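Local coordinates for pectinesterase (Sitophilus oryzae, PDB 4PMH), which hydrolyses the methyl esters of pectin, releasing methanol and polygalacturonate, and probably serves the insect in digesting plant cell walls, at residues E78-P83 and T150-K155; L105-Q110 and G142-S147. All blocks are in the same frame, centred on the assembly; numbering follows the deposited sequence.

Contact 1 pairs the first two strands of one parallel sheet of the right-handed beta-helix, and contact 2 joins the loop after strand 101-105 to the segment leading into helix 145-148; their centres lie 14 Å apart. Along the chain contact 2 is nested inside contact 1, with helix 145-148 followed, after three residues, by strand 152-154. They also touch: Val79 CG1 comes within 3.8 Å of Leu105 CD1. Both approach the active site inferred from related enzymes. The Thr150 side chain is about 8 Å from that of Asp200, the probable proton donor, whereas the Thr146 side chain in contact 2 is about 4 Å from it; the Gln110 side chain lies about 3 Å from that of Gln177, a probable substrate-binding residue.

Contact 1: E78-P83 and T150-K155; sequences EVVYIP and TVFWVK
Trp153 turns its CG anti to the backbone N (chi1 -166°) while Tyr81 sets its CG anti to the carbonyl carbon, and these different torsions bring two large rings together on one face of a parallel beta-helix sheet. The edge of the indole points at the phenol face in a T-shaped stack, the planes 82° apart and the Tyr81 ring and Trp153 six-membered ring centroids separated by 5.6 Å. Trp153 CE3 supplies the edge, 3.9 Å from Tyr81 CE1. On the other face Val80 lies alongside Phe152, its CB over one face of the ring and offset toward the rim: Val80 CB stands 4.0 Å from the Phe152 centroid, 17° off the normal, a CH-pi contact. Helix 51-61 packs on Val80 and Ile82, whereas Met133 of helix 131-138 meets Tyr81 and Trp153.

The strands 80-82 and 152-154 run in register and nearly parallel. Four backbone bonds alternate between them, from Val80 N to Val151 O, Trp153 N to Val80 O, Ile82 N to Trp153 O and finally Lys155 N to Ile82 O. The third is the straightest. The buried Glu78 O has no hydrogen-bonding partner in the model. Tyr81 OH is hydrogen-bonded to Tyr116 OH and to a water, whose oxygen accepts from Tyr81 OH at 2.7 Å.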
ATOM      1  N   GLU A  78      -7.247  16.122   8.234  1.00 15.95           N
ATOM      2  CA  GLU A  78      -5.868  16.517   8.386  1.00 16.51           C
ATOM      3  C   GLU A  78      -4.949  15.461   7.827  1.00 14.84           C
ATOM      4  O   GLU A  78      -5.376  14.350   7.574  1.00 14.34           O
ATOM      5  CB  GLU A  78      -5.527  16.740   9.872  1.00 18.95           C
ATOM      6  CG  GLU A  78      -6.265  15.854  10.851  1.00 20.90           C
ATOM      7  CD  GLU A  78      -6.273  16.433  12.279  1.00 21.49           C
ATOM      8  OE1 GLU A  78      -5.265  16.272  12.978  1.00 21.81           O
ATOM      9  OE2 GLU A  78      -7.285  17.017  12.719  1.00 21.40           O
ATOM     10  N   VAL A  79      -3.701  15.841   7.611  1.00 13.70           N
ATOM     11  CA  VAL A  79      -2.635  14.878   7.366  1.00 13.57           C
ATOM     12  C   VAL A  79      -1.980  14.444   8.669  1.00 13.17           C
ATOM     13  O   VAL A  79      -2.117  15.111   9.708  1.00 14.34           O
ATOM     14  CB  VAL A  79      -1.541  15.430   6.441  1.00 13.39           C
ATOM     15  CG1 VAL A  79      -2.091  15.661   5.045  1.00 14.07           C
ATOM     16  CG2 VAL A  79      -0.901  16.690   7.007  1.00 13.90           C
ATOM     17  N   VAL A  80      -1.260  13.332   8.595  1.00 12.73           N
ATOM     18  CA  VAL A  80      -0.396  12.848   9.683  1.00 12.19           C
ATOM     19  C   VAL A  80       0.942  12.483   9.062  1.00 12.22           C
ATOM     20  O   VAL A  80       1.006  11.601   8.197  1.00 11.28           O
ATOM     21  CB  VAL A  80      -1.004  11.615  10.372  1.00 11.91           C
ATOM     22  CG1 VAL A  80      -0.136  11.160  11.541  1.00 12.08           C
ATOM     23  CG2 VAL A  80      -2.422  11.908  10.827  1.00 11.75           C
ATOM     24  N   TYR A  81       1.994  13.197   9.462  1.00 11.98           N
ATOM     25  CA  TYR A  81       3.322  13.029   8.902  1.00 12.36           C
ATOM     26  C   TYR A  81       4.210  12.496  10.009  1.00 12.52           C
ATOM     27  O   TYR A  81       4.337  13.129  11.067  1.00 12.41           O
ATOM     28  CB  TYR A  81       3.910  14.348   8.398  1.00 12.38           C
ATOM     29  CG  TYR A  81       3.329  14.927   7.114  1.00 13.09           C
ATOM     30  CD1 TYR A  81       2.380  14.254   6.365  1.00 13.42           C
ATOM     31  CD2 TYR A  81       3.770  16.162   6.638  1.00 13.82           C
ATOM     32  CE1 TYR A  81       1.866  14.805   5.205  1.00 14.01           C
ATOM     33  CE2 TYR A  81       3.279  16.713   5.461  1.00 13.78           C
ATOM     34  CZ  TYR A  81       2.324  16.032   4.756  1.00 14.32           C
ATOM     35  OH  TYR A  81       1.808  16.580   3.598  1.00 15.77           O
ATOM     36  N   ILE A  82       4.802  11.330   9.766  1.00 13.47           N
ATOM     37  CA  ILE A  82       5.811  10.767  10.676  1.00 14.18           C
ATOM     38  C   ILE A  82       7.169  10.889  10.011  1.00 14.52           C
ATOM     39  O   ILE A  82       7.499  10.087   9.150  1.00 14.77           O
ATOM     40  CB  ILE A  82       5.589   9.276  11.037  1.00 14.72           C
ATOM     41  CG1 ILE A  82       4.118   8.940  11.289  1.00 15.93           C
ATOM     42  CG2 ILE A  82       6.501   8.890  12.199  1.00 14.61           C
ATOM     43  CD1 ILE A  82       3.526   9.401  12.597  1.00 16.59           C
ATOM     44  N   PRO A  83       7.966  11.906  10.390  1.00 15.29           N
ATOM     45  CA  PRO A  83       9.313  12.040   9.856  1.00 15.93           C
ATOM     46  C   PRO A  83      10.254  11.000  10.465  1.00 16.02           C
ATOM     47  O   PRO A  83       9.931  10.400  11.479  1.00 14.80           O
ATOM     48  CB  PRO A  83       9.712  13.451  10.287  1.00 15.81           C
ATOM     49  CG  PRO A  83       9.013  13.625  11.585  1.00 16.02           C
ATOM     50  CD  PRO A  83       7.702  12.902  11.439  1.00 16.22           C
ATOM     51  N   THR A 150      -0.360  12.320  -0.112  1.00 12.00           N
ATOM     52  CA  THR A 150      -0.521  11.316   0.946  1.00 11.77           C
ATOM     53  C   THR A 150      -1.165  11.895   2.180  1.00 11.55           C
ATOM     54  O   THR A 150      -0.707  12.916   2.691  1.00 10.99           O
ATOM     55  CB  THR A 150       0.822  10.674   1.350  1.00 11.79           C
ATOM     56  OG1 THR A 150       1.391   9.979   0.235  1.00 11.59           O
ATOM     57  CG2 THR A 150       0.624   9.678   2.493  1.00 11.90           C
ATOM     58  N   VAL A 151      -2.211  11.234   2.666  1.00 11.43           N
ATOM     59  CA  VAL A 151      -2.893  11.655   3.905  1.00 11.97           C
ATOM     60  C   VAL A 151      -2.113  11.260   5.180  1.00 11.59           C
ATOM     61  O   VAL A 151      -1.903  12.091   6.059  1.00 11.58           O
ATOM     62  CB  VAL A 151      -4.357  11.149   3.936  1.00 12.13           C
ATOM     63  CG1 VAL A 151      -5.014  11.385   5.286  1.00 12.60           C
ATOM     64  CG2 VAL A 151      -5.149  11.799   2.812  1.00 12.74           C
ATOM     65  N   PHE A 152      -1.648  10.018   5.241  1.00 11.55           N
ATOM     66  CA  PHE A 152      -0.835   9.506   6.353  1.00 11.53           C
ATOM     67  C   PHE A 152       0.513   9.016   5.776  1.00 11.66           C
ATOM     68  O   PHE A 152       0.566   8.028   5.039  1.00 11.02           O
ATOM     69  CB  PHE A 152      -1.615   8.364   7.001  1.00 11.54           C
ATOM     70  CG  PHE A 152      -1.251   8.055   8.431  1.00 11.67           C
ATOM     71  CD1 PHE A 152       0.010   7.569   8.766  1.00 11.91           C
ATOM     72  CD2 PHE A 152      -2.221   8.123   9.427  1.00 11.62           C
ATOM     73  CE1 PHE A 152       0.313   7.238  10.084  1.00 11.82           C
ATOM     74  CE2 PHE A 152      -1.933   7.779  10.739  1.00 12.12           C
ATOM     75  CZ  PHE A 152      -0.656   7.327  11.066  1.00 12.21           C
ATOM     76  N   TRP A 153       1.604   9.710   6.122  1.00 12.47           N
ATOM     77  CA  TRP A 153       2.901   9.553   5.469  1.00 12.92           C
ATOM     78  C   TRP A 153       3.946   9.102   6.500  1.00 12.88           C
ATOM     79  O   TRP A 153       4.296   9.853   7.395  1.00 12.37           O
ATOM     80  CB  TRP A 153       3.316  10.889   4.853  1.00 14.00           C
ATOM     81  CG  TRP A 153       4.466  10.831   3.873  1.00 15.87           C
ATOM     82  CD1 TRP A 153       5.405   9.841   3.734  1.00 16.38           C
ATOM     83  CD2 TRP A 153       4.814  11.843   2.924  1.00 17.35           C
ATOM     84  NE1 TRP A 153       6.298  10.167   2.743  1.00 16.60           N
ATOM     85  CE2 TRP A 153       5.958  11.396   2.233  1.00 17.54           C
ATOM     86  CE3 TRP A 153       4.251  13.078   2.575  1.00 19.19           C
ATOM     87  CZ2 TRP A 153       6.543  12.131   1.211  1.00 19.69           C
ATOM     88  CZ3 TRP A 153       4.842  13.820   1.569  1.00 19.62           C
ATOM     89  CH2 TRP A 153       5.973  13.343   0.890  1.00 20.05           C
ATOM     90  N   VAL A 154       4.421   7.866   6.375  1.00 13.09           N
ATOM     91  CA  VAL A 154       5.323   7.279   7.367  1.00 13.68           C
ATOM     92  C   VAL A 154       6.724   7.179   6.776  1.00 14.06           C
ATOM     93  O   VAL A 154       6.943   6.403   5.847  1.00 13.46           O
ATOM     94  CB  VAL A 154       4.863   5.871   7.779  1.00 13.78           C
ATOM     95  CG1 VAL A 154       5.785   5.292   8.846  1.00 14.48           C
ATOM     96  CG2 VAL A 154       3.430   5.894   8.264  1.00 13.94           C
ATOM     97  N   LYS A 155       7.647   7.974   7.321  1.00 15.28           N
ATOM     98  CA  LYS A 155       9.068   7.941   6.991  1.00 16.58           C
ATOM     99  C   LYS A 155       9.941   7.493   8.160  1.00 16.75           C
ATOM    100  O   LYS A 155      11.129   7.754   8.140  1.00 18.24           O
ATOM    101  CB  LYS A 155       9.534   9.338   6.548  1.00 18.17           C
ATOM    102  CG  LYS A 155       8.954   9.762   5.215  1.00 20.43           C
ATOM    103  CD  LYS A 155       9.338  11.189   4.833  1.00 22.34           C
ATOM    104  CE  LYS A 155      10.656  11.259   4.071  1.00 25.32           C
ATOM    105  NZ  LYS A 155      10.527  10.849   2.646  1.00 26.44           N
TER
HETATM  106  O   HOH W   1       0.825  14.711   1.957  1.00 18.59           O

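Contact 2: L105-Q110 and G142-S147; sequences LNMPAQ and GTIGTS
Ala109 and Gly145 form the tight centre of this contact, where the turn after strand 101-105 of the beta-helix meets the segment leading into the short helix 145-148. Their CA atoms are 4.0 Å apart. Ala109 CB presses on the backbone, 3.4 Å from Gly145 C, and a hydrogen bond runs from Gly145 N to Ala109 O at 2.9 Å. The donor lies in the carbonyl plane on a lone pair, with a C=O...N angle of 133°. Gly145 has a positive phi of 85°.

The buried flank is apolar. Ile144 places CG1 between its backbone N and carbonyl carbon (chi1 63°) and extends beyond it, which carries CD1 to 4.2 Å from Met107 CG and to 3.9 Å from Pro108 O. Tyr116 of helix 113-120 packs against both Ile144 and Met107.

Toward solvent the fit is sparser. Exposed Thr143 directs its CB at the partner loop, 3.4 Å from Ala109 O, and its methyl CG2 lies 3.6 Å from Gln110 O. The looseness rests with Gln110, whose CB points away from the other segment and whose side chain makes no close approach to it; its NE2 is hydrogen-bonded to OE1 of Gln177, a residue that by similarity binds substrate. Thr146 also turns its CB away, and its OG1 remains 3.9 Å from Ala109 CB.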
ATOM      1  N   LEU A 105      -9.144  13.212   3.774  1.00 14.47           N
ATOM      2  CA  LEU A 105      -9.088  14.441   2.979  1.00 15.27           C
ATOM      3  C   LEU A 105      -9.390  14.106   1.530  1.00 15.36           C
ATOM      4  O   LEU A 105      -9.229  12.957   1.134  1.00 14.61           O
ATOM      5  CB  LEU A 105      -7.694  15.059   3.060  1.00 15.59           C
ATOM      6  CG  LEU A 105      -7.286  15.768   4.341  1.00 15.92           C
ATOM      7  CD1 LEU A 105      -5.805  16.079   4.323  1.00 16.07           C
ATOM      8  CD2 LEU A 105      -8.096  17.043   4.519  1.00 16.18           C
ATOM      9  N   ASN A 106      -9.868  15.096   0.769  1.00 15.33           N
ATOM     10  CA  ASN A 106     -10.003  15.008  -0.702  1.00 15.93           C
ATOM     11  C   ASN A 106      -8.823  15.798  -1.256  1.00 16.26           C
ATOM     12  O   ASN A 106      -8.884  17.024  -1.388  1.00 14.82           O
ATOM     13  CB  ASN A 106     -11.338  15.623  -1.166  1.00 16.89           C
ATOM     14  CG  ASN A 106     -11.571  15.524  -2.680  1.00 17.76           C
ATOM     15  OD1 ASN A 106     -10.656  15.329  -3.479  1.00 15.96           O
ATOM     16  ND2 ASN A 106     -12.828  15.720  -3.076  1.00 19.67           N
ATOM     17  N   MET A 107      -7.732  15.098  -1.540  1.00 16.37           N
ATOM     18  CA  MET A 107      -6.467  15.753  -1.839  1.00 16.15           C
ATOM     19  C   MET A 107      -5.705  14.947  -2.865  1.00 16.03           C
ATOM     20  O   MET A 107      -4.796  14.179  -2.514  1.00 16.39           O
ATOM     21  CB  MET A 107      -5.634  15.925  -0.563  1.00 16.68           C
ATOM     22  CG  MET A 107      -4.430  16.856  -0.745  1.00 17.16           C
ATOM     23  SD  MET A 107      -3.644  17.321   0.816  1.00 18.30           S
ATOM     24  CE  MET A 107      -2.740  15.833   1.221  1.00 17.94           C
ATOM     25  N   PRO A 108      -6.070  15.110  -4.145  1.00 15.79           N
ATOM     26  CA  PRO A 108      -5.350  14.409  -5.209  1.00 15.54           C
ATOM     27  C   PRO A 108      -3.944  14.956  -5.489  1.00 14.66           C
ATOM     28  O   PRO A 108      -3.575  16.033  -5.012  1.00 13.58           O
ATOM     29  CB  PRO A 108      -6.255  14.617  -6.435  1.00 16.09           C
ATOM     30  CG  PRO A 108      -6.917  15.944  -6.185  1.00 15.86           C
ATOM     31  CD  PRO A 108      -7.139  15.982  -4.678  1.00 16.13           C
ATOM     32  N   ALA A 109      -3.174  14.201  -6.267  1.00 14.59           N
ATOM     33  CA  ALA A 109      -1.861  14.660  -6.751  1.00 14.83           C
ATOM     34  C   ALA A 109      -1.984  15.986  -7.506  1.00 15.30           C
ATOM     35  O   ALA A 109      -1.029  16.771  -7.551  1.00 14.67           O
ATOM     36  CB  ALA A 109      -1.237  13.631  -7.665  1.00 14.66           C
ATOM     37  N   GLN A 110      -3.156  16.214  -8.093  1.00 15.91           N
ATOM     38  CA  GLN A 110      -3.397  17.387  -8.936  1.00 17.09           C
ATOM     39  C   GLN A 110      -3.657  18.651  -8.117  1.00 17.70           C
ATOM     40  O   GLN A 110      -3.750  19.751  -8.673  1.00 17.81           O
ATOM     41  CB  GLN A 110      -4.553  17.084  -9.905  1.00 18.39           C
ATOM     42  CG  GLN A 110      -4.212  16.090 -11.024  1.00 18.91           C
ATOM     43  CD  GLN A 110      -3.978  14.644 -10.568  1.00 20.04           C
ATOM     44  OE1 GLN A 110      -4.528  14.171  -9.556  1.00 19.21           O
ATOM     45  NE2 GLN A 110      -3.181  13.919 -11.346  1.00 21.30           N
ATOM     46  N   GLY A 142       2.425  24.328  -9.310  1.00 21.81           N
ATOM     47  CA  GLY A 142       1.414  23.750 -10.195  1.00 21.64           C
ATOM     48  C   GLY A 142       0.597  22.636  -9.576  1.00 21.00           C
ATOM     49  O   GLY A 142      -0.628  22.750  -9.416  1.00 21.86           O
ATOM     50  N   THR A 143       1.261  21.525  -9.279  1.00 20.09           N
ATOM     51  CA  THR A 143       0.622  20.423  -8.557  1.00 18.66           C
ATOM     52  C   THR A 143       1.600  19.871  -7.527  1.00 16.78           C
ATOM     53  O   THR A 143       2.806  19.996  -7.695  1.00 15.23           O
ATOM     54  CB  THR A 143       0.198  19.296  -9.505  1.00 19.19           C
ATOM     55  OG1 THR A 143       1.360  18.674 -10.074  1.00 18.81           O
ATOM     56  CG2 THR A 143      -0.706  19.817 -10.619  1.00 20.18           C
ATOM     57  N   ILE A 144       1.074  19.268  -6.463  1.00 15.50           N
ATOM     58  CA  ILE A 144       1.922  18.711  -5.419  1.00 15.41           C
ATOM     59  C   ILE A 144       2.456  17.320  -5.788  1.00 16.12           C
ATOM     60  O   ILE A 144       3.540  16.913  -5.323  1.00 16.87           O
ATOM     61  CB  ILE A 144       1.195  18.662  -4.048  1.00 15.37           C
ATOM     62  CG1 ILE A 144      -0.019  17.733  -4.100  1.00 15.31           C
ATOM     63  CG2 ILE A 144       0.823  20.077  -3.619  1.00 15.66           C
ATOM     64  CD1 ILE A 144      -0.822  17.661  -2.817  1.00 15.87           C
ATOM     65  N   GLY A 145       1.696  16.597  -6.621  1.00 15.49           N
ATOM     66  CA  GLY A 145       2.097  15.285  -7.117  1.00 15.79           C
ATOM     67  C   GLY A 145       1.766  14.124  -6.191  1.00 15.27           C
ATOM     68  O   GLY A 145       1.216  14.306  -5.080  1.00 15.44           O
ATOM     69  N   THR A 146       2.092  12.924  -6.652  1.00 15.05           N
ATOM     70  CA  THR A 146       1.580  11.693  -6.041  1.00 15.59           C
ATOM     71  C   THR A 146       2.052  11.471  -4.596  1.00 15.24           C
ATOM     72  O   THR A 146       1.225  11.233  -3.696  1.00 15.05           O
ATOM     73  CB  THR A 146       1.866  10.472  -6.938  1.00 16.26           C
ATOM     74  OG1 THR A 146       1.244  10.681  -8.218  1.00 16.05           O
ATOM     75  CG2 THR A 146       1.306   9.187  -6.329  1.00 16.49           C
ATOM     76  N   SER A 147       3.349  11.573  -4.355  1.00 15.91           N
ATOM     77  CA  SER A 147       3.850  11.466  -2.983  1.00 17.30           C
ATOM     78  C   SER A 147       3.208  12.502  -2.054  1.00 16.05           C
ATOM     79  O   SER A 147       2.866  12.172  -0.940  1.00 15.21           O
ATOM     80  CB  SER A 147       5.375  11.620  -2.917  1.00 19.10           C
ATOM     81  OG  SER A 147       6.012  10.738  -3.800  1.00 23.20           O
TER